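Local coordinates for sorting nexin GRD19 (Saccharomyces cerevisiae, PDB 1OCS), which binds phosphatidylinositol 3-phosphate and helps retrieve late Golgi membrane proteins by recognising their cytosolic tails at the prevacuolar compartment, at residues V104-S116 with R127-A139. Residues are numbered along the deposited sequence; the frame is centred on the assembly and turned at random.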
loop_
_atom_site.group_PDB
_atom_site.type_symbol
_atom_site.label_atom_id
_atom_site.label_comp_id
_atom_site.label_asym_id
_atom_site.label_seq_id
_atom_site.Cartn_x
_atom_site.Cartn_y
_atom_site.Cartn_z
ATOM N N VAL A 104 18.262 -2.084 -6.782
ATOM C CA VAL A 104 17.030 -1.337 -6.538
ATOM C C VAL A 104 16.769 -1.291 -5.035
ATOM O O VAL A 104 16.798 -2.320 -4.361
ATOM C CB VAL A 104 15.819 -1.992 -7.224
ATOM C CG1 VAL A 104 14.557 -1.207 -6.902
ATOM C CG2 VAL A 104 16.040 -2.048 -8.722
ATOM N N MET A 105 16.510 -0.102 -4.509
ATOM C CA MET A 105 16.269 0.029 -3.083
ATOM C C MET A 105 14.884 0.550 -2.731
ATOM O O MET A 105 14.394 1.509 -3.320
ATOM C CB MET A 105 17.344 0.917 -2.467
ATOM C CG MET A 105 18.744 0.349 -2.648
ATOM S SD MET A 105 19.883 0.977 -1.425
ATOM C CE MET A 105 20.245 2.590 -2.119
ATOM N N VAL A 106 14.254 -0.103 -1.763
ATOM C CA VAL A 106 12.923 0.284 -1.328
ATOM C C VAL A 106 13.028 1.131 -0.072
ATOM O O VAL A 106 13.650 0.722 0.912
ATOM C CB VAL A 106 12.057 -0.954 -1.021
ATOM C CG1 VAL A 106 10.660 -0.517 -0.565
ATOM C CG2 VAL A 106 11.974 -1.841 -2.249
ATOM N N PRO A 107 12.418 2.323 -0.088
ATOM C CA PRO A 107 12.436 3.247 1.050
ATOM C C PRO A 107 11.830 2.641 2.309
ATOM O O PRO A 107 11.000 1.732 2.233
ATOM C CB PRO A 107 11.593 4.427 0.562
ATOM C CG PRO A 107 11.738 4.376 -0.914
ATOM C CD PRO A 107 11.673 2.902 -1.218
ATOM N N HIS A 108 12.244 3.160 3.460
ATOM C CA HIS A 108 11.708 2.723 4.746
ATOM C C HIS A 108 10.222 3.064 4.753
ATOM O O HIS A 108 9.816 4.061 4.156
ATOM C CB HIS A 108 12.354 3.506 5.898
ATOM C CG HIS A 108 13.743 3.068 6.245
ATOM N ND1 HIS A 108 14.566 3.807 7.068
ATOM C CD2 HIS A 108 14.437 1.953 5.925
ATOM C CE1 HIS A 108 15.707 3.165 7.239
ATOM N NE2 HIS A 108 15.655 2.037 6.557
ATOM N N LEU A 109 9.415 2.247 5.428
ATOM C CA LEU A 109 7.990 2.533 5.545
ATOM C C LEU A 109 7.923 3.625 6.602
ATOM O O LEU A 109 8.544 3.503 7.649
ATOM C CB LEU A 109 7.218 1.322 6.070
ATOM C CG LEU A 109 6.158 0.613 5.228
ATOM C CD1 LEU A 109 5.292 -0.199 6.189
ATOM C CD2 LEU A 109 5.293 1.597 4.445
ATOM N N PRO A 110 7.180 4.707 6.344
ATOM C CA PRO A 110 7.089 5.780 7.339
ATOM C C PRO A 110 6.175 5.375 8.489
ATOM O O PRO A 110 5.455 4.385 8.393
ATOM C CB PRO A 110 6.498 6.950 6.545
ATOM C CG PRO A 110 6.822 6.613 5.106
ATOM C CD PRO A 110 6.590 5.133 5.065
ATOM N N GLY A 111 6.215 6.145 9.572
ATOM C CA GLY A 111 5.362 5.891 10.721
ATOM C C GLY A 111 5.465 4.553 11.428
ATOM O O GLY A 111 4.505 4.125 12.065
ATOM N N LYS A 112 6.610 3.887 11.321
ATOM C CA LYS A 112 6.798 2.602 11.987
ATOM C C LYS A 112 6.879 2.820 13.491
ATOM O O LYS A 112 6.102 2.247 14.258
ATOM C CB LYS A 112 8.084 1.922 11.498
ATOM C CG LYS A 112 7.968 1.243 10.139
ATOM C CD LYS A 112 9.318 0.731 9.638
ATOM C CE LYS A 112 10.264 1.876 9.299
ATOM N NZ LYS A 112 11.608 1.389 8.902
ATOM N N ILE A 113 7.830 3.654 13.900
ATOM C CA ILE A 113 8.034 3.970 15.308
ATOM C C ILE A 113 6.750 4.544 15.900
ATOM O O ILE A 113 6.017 5.269 15.227
ATOM C CB ILE A 113 9.172 5.004 15.488
ATOM C CG1 ILE A 113 10.460 4.480 14.847
ATOM C CG2 ILE A 113 9.384 5.299 16.971
ATOM C CD1 ILE A 113 10.940 3.156 15.408
ATOM N N LEU A 114 6.488 4.221 17.161
ATOM C CA LEU A 114 5.291 4.700 17.835
ATOM C C LEU A 114 5.594 5.141 19.263
ATOM O O LEU A 114 6.073 4.353 20.079
ATOM C CB LEU A 114 4.230 3.595 17.847
ATOM C CG LEU A 114 2.874 3.886 17.194
ATOM C CD1 LEU A 114 3.067 4.405 15.779
ATOM C CD2 LEU A 114 2.040 2.615 17.188
ATOM N N LEU A 115 5.328 6.409 19.557
ATOM C CA LEU A 115 5.547 6.946 20.895
ATOM C C LEU A 115 4.262 7.639 21.326
ATOM O O LEU A 115 4.173 8.204 22.414
ATOM C CB LEU A 115 6.706 7.946 20.901
ATOM C CG LEU A 115 7.121 8.450 22.290
ATOM C CD1 LEU A 115 7.523 7.268 23.165
ATOM C CD2 LEU A 115 8.277 9.435 22.164
ATOM N N SER A 116 3.270 7.581 20.445
ATOM C CA SER A 116 1.962 8.173 20.684
ATOM C C SER A 116 0.901 7.090 20.473
ATOM O O SER A 116 1.165 6.083 19.819
ATOM C CB SER A 116 1.742 9.337 19.712
ATOM O OG SER A 116 0.467 9.922 19.889
ATOM N N ARG A 127 0.466 8.675 9.459
ATOM C CA ARG A 127 0.641 7.440 8.708
ATOM C C ARG A 127 0.001 7.568 7.333
ATOM O O ARG A 127 0.569 7.125 6.338
ATOM C CB ARG A 127 0.028 6.252 9.453
ATOM C CG ARG A 127 0.925 5.738 10.556
ATOM C CD ARG A 127 0.454 4.417 11.142
ATOM N NE ARG A 127 1.557 3.792 11.865
ATOM C CZ ARG A 127 1.470 2.664 12.557
ATOM N NH1 ARG A 127 0.316 2.013 12.636
ATOM N NH2 ARG A 127 2.554 2.188 13.159
ATOM N N ARG A 128 -1.178 8.178 7.284
ATOM C CA ARG A 128 -1.877 8.357 6.017
ATOM C C ARG A 128 -0.974 9.110 5.040
ATOM O O ARG A 128 -0.737 8.651 3.926
ATOM C CB ARG A 128 -3.167 9.148 6.225
ATOM C CG ARG A 128 -4.085 9.152 5.016
ATOM C CD ARG A 128 -4.726 10.510 4.831
ATOM N NE ARG A 128 -3.718 11.508 4.499
ATOM C CZ ARG A 128 -3.960 12.805 4.352
ATOM N NH1 ARG A 128 -2.967 13.630 4.046
ATOM N NH2 ARG A 128 -5.191 13.280 4.515
ATOM N N GLN A 129 -0.473 10.268 5.470
ATOM C CA GLN A 129 0.406 11.087 4.636
ATOM C C GLN A 129 1.666 10.325 4.256
ATOM O O GLN A 129 2.061 10.311 3.092
ATOM C CB GLN A 129 0.805 12.375 5.364
ATOM C CG GLN A 129 -0.359 13.292 5.682
ATOM C CD GLN A 129 0.076 14.590 6.337
ATOM O OE1 GLN A 129 -0.757 15.362 6.812
ATOM N NE2 GLN A 129 1.382 14.840 6.359
ATOM N N GLY A 130 2.300 9.702 5.244
ATOM C CA GLY A 130 3.511 8.949 4.975
ATOM C C GLY A 130 3.268 7.805 4.010
ATOM O O GLY A 130 4.013 7.623 3.041
ATOM N N LEU A 131 2.222 7.028 4.267
ATOM C CA LEU A 131 1.903 5.898 3.401
ATOM C C LEU A 131 1.571 6.344 1.979
ATOM O O LEU A 131 1.916 5.660 1.015
ATOM C CB LEU A 131 0.738 5.096 3.985
ATOM C CG LEU A 131 1.043 4.340 5.286
ATOM C CD1 LEU A 131 -0.225 3.716 5.812
ATOM C CD2 LEU A 131 2.099 3.274 5.041
ATOM N N ASN A 132 0.893 7.482 1.851
ATOM C CA ASN A 132 0.534 8.003 0.535
ATOM C C ASN A 132 1.813 8.287 -0.254
ATOM O O ASN A 132 1.972 7.841 -1.385
ATOM C CB ASN A 132 -0.291 9.289 0.671
ATOM C CG ASN A 132 -0.714 9.856 -0.677
ATOM O OD1 ASN A 132 -1.501 9.242 -1.400
ATOM N ND2 ASN A 132 -0.181 11.027 -1.026
ATOM N N THR A 133 2.730 9.024 0.362
ATOM C CA THR A 133 3.998 9.363 -0.276
ATOM C C THR A 133 4.803 8.107 -0.613
ATOM O O THR A 133 5.358 7.990 -1.708
ATOM C CB THR A 133 4.843 10.278 0.640
ATOM O OG1 THR A 133 4.158 11.521 0.824
ATOM C CG2 THR A 133 6.210 10.547 0.028
ATOM N N TRP A 134 4.855 7.172 0.331
ATOM C CA TRP A 134 5.590 5.923 0.147
ATOM C C TRP A 134 5.026 5.120 -1.027
ATOM O O TRP A 134 5.771 4.642 -1.884
ATOM C CB TRP A 134 5.501 5.075 1.421
ATOM C CG TRP A 134 6.401 3.866 1.428
ATOM C CD1 TRP A 134 7.729 3.837 1.740
ATOM C CD2 TRP A 134 6.032 2.516 1.116
ATOM N NE1 TRP A 134 8.210 2.552 1.648
ATOM C CE2 TRP A 134 7.190 1.720 1.267
ATOM C CE3 TRP A 134 4.832 1.898 0.724
ATOM C CZ2 TRP A 134 7.190 0.336 1.043
ATOM C CZ3 TRP A 134 4.831 0.522 0.500
ATOM C CH2 TRP A 134 6.005 -0.244 0.662
ATOM N N MET A 135 3.705 4.977 -1.060
ATOM C CA MET A 135 3.047 4.212 -2.112
ATOM C C MET A 135 3.267 4.811 -3.499
ATOM O O MET A 135 3.494 4.078 -4.460
ATOM C CB MET A 135 1.549 4.105 -1.816
ATOM C CG MET A 135 0.876 2.884 -2.409
ATOM S SD MET A 135 1.667 1.325 -1.911
ATOM C CE MET A 135 1.644 0.460 -3.457
ATOM N N GLN A 136 3.206 6.138 -3.611
ATOM C CA GLN A 136 3.409 6.786 -4.905
ATOM C C GLN A 136 4.852 6.601 -5.358
ATOM O O GLN A 136 5.131 6.474 -6.551
ATOM C CB GLN A 136 3.067 8.279 -4.822
ATOM C CG GLN A 136 1.625 8.544 -4.391
ATOM C CD GLN A 136 1.240 10.007 -4.455
ATOM O OE1 GLN A 136 2.096 10.892 -4.421
ATOM N NE2 GLN A 136 -0.059 10.272 -4.532
ATOM N N SER A 137 5.765 6.571 -4.393
ATOM C CA SER A 137 7.180 6.385 -4.678
ATOM C C SER A 137 7.445 4.956 -5.160
ATOM O O SER A 137 8.144 4.734 -6.153
ATOM C CB SER A 137 7.995 6.675 -3.417
ATOM O OG SER A 137 9.365 6.417 -3.626
ATOM N N VAL A 138 6.876 3.985 -4.459
ATOM C CA VAL A 138 7.059 2.589 -4.822
ATOM C C VAL A 138 6.313 2.205 -6.102
ATOM O O VAL A 138 6.908 1.642 -7.019
ATOM C CB VAL A 138 6.617 1.662 -3.669
ATOM C CG1 VAL A 138 6.558 0.210 -4.144
ATOM C CG2 VAL A 138 7.600 1.804 -2.498
ATOM N N ALA A 139 5.019 2.510 -6.161
ATOM C CA ALA A 139 4.211 2.181 -7.332
ATOM C C ALA A 139 4.644 2.980 -8.555
ATOM O O ALA A 139 4.315 2.622 -9.685
ATOM C CB ALA A 139 2.725 2.443 -7.041
#
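Trp-134 and Arg-127, two turns apart on helix 121-139, pin the proline-rich loop of this PX domain (Pro-107 and Pro-110 lie in 104-116) along the helix. The indole stands up into the loop because CG is anti to the backbone N (chi1 -171°), and its NE1 donates to Pro-107 O at 3.0 Å in a nearly linear bond (179°). The oxygen lies in the ring plane, yet the donor sits above the carbonyl plane, well off a lone-pair direction; Arg-89 NE of helix 82-89 also bonds to this oxygen. Both indole faces are covered: Leu-109 CD2 makes a CH-pi contact 3.7 Å from the centroid of the six-membered ring, while Val-138 CG2 lies over the opposite face. Pro-110 crosses the indole at about a right angle, its CD 3.7 Å from Trp-134 CD1. Pro-110 CB rests 3.9 Å from Gly-130 CA, the loop lying close on the helix where there is no side chain. A leucine at Trp-134 would probably leave Pro-107 O without its indole donor and Leu-109 CD2 without a flat surface to pack on.

At the other end lies the phosphoinositide site, to which both Lys-112 and Arg-127 belong. Tyr-82 makes a cation-pi contact with Arg-127 and a hydrogen bond to Pro-110 O, tying helix 82-89 to both segments. Leu-114 CD1 approaches Arg-127 NH2 obliquely at 3.5 Å. Extended from CG to NE, Arg-127 presents its guanidinium side-on to Gly-111 O, which accepts from NE and NH2, each at 3.0 Å, with NH2 in the carbonyl plane.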